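Local coordinates for tubulin-like protein CetZ2 (Haloferax volcanii, PDB 4B45) that binds GTP, has GTPase activity and assembles into tubulin-like protofilaments, and is involved in the control of archaeal cell shape, at residues A[222-227]-A[254-259]. Sequence-based numbering, arbitrary orientation.
Sequences IAALGY and GTSLPD
I222 opens the contact with CG2, which lies 3.8 Å from L257 CD2, the two side chains crossing at about a right angle. At A224 the methyl group bears on two residues of the loop: CB is 3.4 Å from T255 OG1 and 4.0 Å from L257 CB. With OG1 anti to the backbone N (chi1 173°), the T255 hydroxyl donates back to L257 O and ties the turn together. L225 is gripped through its backbone: L225 N lies 3.0 Å from S256 OG in a nearly straight bond (162° at the hydrogen), while L225 O accepts the more bent bond from S256 N. S256 OG, placed between backbone N and carbonyl carbon (chi1 62°), is also hydrogen-bonded to L162 O, so one buried hydroxyl links two strands. Replaced by alanine, S256 loses that hydroxyl, and the L225 amide and L162 carbonyl would probably be left without their common partner. The CA traces come nearest at G226, whose CA is 3.8 Å from T255 CA in a single beta bridge. Y227 N closes the pairing on G254 O (3.0 Å). Residues 254-257, in the loop between helix 240-252 and strand 263-272, run nearly antiparallel to 222-227. Within the C-terminal domain, strand 222-231 pairs with strand 309-319 and, on the GTPase-domain side, with strand 159-164. Helix 323-340 packs against I222 and L257, helix 175-196 against L225 and Y227.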
loop_
_atom_site.group_PDB
_atom_site.type_symbol
_atom_site.label_atom_id
_atom_site.label_comp_id
_atom_site.label_asym_id
_atom_site.label_seq_id
_atom_site.Cartn_x
_atom_site.Cartn_y
_atom_site.Cartn_z
ATOM N N ILE A 222 0.468 -7.361 9.451
ATOM C CA ILE A 222 -0.172 -6.179 8.896
ATOM C C ILE A 222 0.683 -4.930 9.035
ATOM O O ILE A 222 1.290 -4.689 10.082
ATOM C CB ILE A 222 -1.560 -5.956 9.535
ATOM C CG1 ILE A 222 -2.524 -7.044 9.072
ATOM C CG2 ILE A 222 -2.117 -4.608 9.154
ATOM C CD1 ILE A 222 -3.835 -7.032 9.803
ATOM N N ALA A 223 0.742 -4.133 7.972
ATOM C CA ALA A 223 1.415 -2.847 8.059
ATOM C C ALA A 223 0.483 -1.701 7.680
ATOM O O ALA A 223 -0.547 -1.905 7.003
ATOM C CB ALA A 223 2.682 -2.836 7.207
ATOM N N ALA A 224 0.830 -0.500 8.142
ATOM C CA ALA A 224 0.063 0.691 7.798
ATOM C C ALA A 224 0.996 1.812 7.403
ATOM O O ALA A 224 2.172 1.836 7.795
ATOM C CB ALA A 224 -0.843 1.114 8.949
ATOM N N LEU A 225 0.488 2.743 6.610
ATOM C CA LEU A 225 1.335 3.823 6.135
ATOM C C LEU A 225 0.668 5.151 6.399
ATOM O O LEU A 225 -0.378 5.432 5.840
ATOM C CB LEU A 225 1.648 3.670 4.645
ATOM C CG LEU A 225 2.645 4.713 4.110
ATOM C CD1 LEU A 225 3.942 4.737 4.954
ATOM C CD2 LEU A 225 2.978 4.511 2.621
ATOM N N GLY A 226 1.276 5.960 7.260
ATOM C CA GLY A 226 0.697 7.232 7.633
ATOM C C GLY A 226 1.280 8.398 6.860
ATOM O O GLY A 226 2.469 8.409 6.525
ATOM N N TYR A 227 0.444 9.395 6.592
ATOM C CA TYR A 227 0.903 10.602 5.917
ATOM C C TYR A 227 0.177 11.860 6.414
ATOM O O TYR A 227 -1.043 11.849 6.635
ATOM C CB TYR A 227 0.751 10.447 4.406
ATOM C CG TYR A 227 1.127 11.676 3.609
ATOM C CD1 TYR A 227 2.446 11.939 3.293
ATOM C CD2 TYR A 227 0.152 12.569 3.169
ATOM C CE1 TYR A 227 2.794 13.065 2.561
ATOM C CE2 TYR A 227 0.487 13.698 2.444
ATOM C CZ TYR A 227 1.812 13.941 2.147
ATOM O OH TYR A 227 2.153 15.055 1.413
ATOM N N GLY A 254 -3.785 10.044 9.971
ATOM C CA GLY A 254 -3.482 9.985 8.549
ATOM C C GLY A 254 -3.029 8.631 8.050
ATOM O O GLY A 254 -2.389 8.526 7.006
ATOM N N THR A 255 -3.365 7.588 8.797
ATOM C CA THR A 255 -2.875 6.257 8.503
ATOM C C THR A 255 -3.801 5.521 7.521
ATOM O O THR A 255 -5.017 5.715 7.528
ATOM C CB THR A 255 -2.730 5.471 9.803
ATOM O OG1 THR A 255 -2.405 4.110 9.516
ATOM C CG2 THR A 255 -4.014 5.530 10.567
ATOM N N SER A 256 -3.216 4.690 6.667
ATOM C CA SER A 256 -3.971 3.981 5.638
ATOM C C SER A 256 -4.928 2.942 6.238
ATOM O O SER A 256 -5.947 2.592 5.629
ATOM C CB SER A 256 -3.010 3.330 4.636
ATOM O OG SER A 256 -2.195 2.367 5.277
ATOM N N LEU A 257 -4.570 2.457 7.423
ATOM C CA LEU A 257 -5.430 1.636 8.274
ATOM C C LEU A 257 -5.656 2.339 9.624
ATOM O O LEU A 257 -4.696 2.572 10.352
ATOM C CB LEU A 257 -4.721 0.314 8.557
ATOM C CG LEU A 257 -5.407 -0.617 9.559
ATOM C CD1 LEU A 257 -6.698 -1.202 8.953
ATOM C CD2 LEU A 257 -4.453 -1.724 9.991
ATOM N N PRO A 258 -6.917 2.664 9.979
ATOM C CA PRO A 258 -7.190 3.333 11.268
ATOM C C PRO A 258 -6.732 2.551 12.503
ATOM O O PRO A 258 -6.754 1.313 12.511
ATOM C CB PRO A 258 -8.723 3.441 11.296
ATOM C CG PRO A 258 -9.129 3.415 9.860
ATOM C CD PRO A 258 -8.137 2.525 9.161
ATOM N N ASP A 259 -6.356 3.288 13.548
ATOM C CA ASP A 259 -5.948 2.712 14.834
ATOM C C ASP A 259 -4.765 1.737 14.691
ATOM O O ASP A 259 -4.795 0.626 15.217
ATOM C CB ASP A 259 -7.141 2.046 15.541
ATOM C CG ASP A 259 -6.872 1.771 17.016
ATOM O OD1 ASP A 259 -6.080 2.521 17.628
ATOM O OD2 ASP A 259 -7.454 0.808 17.567
#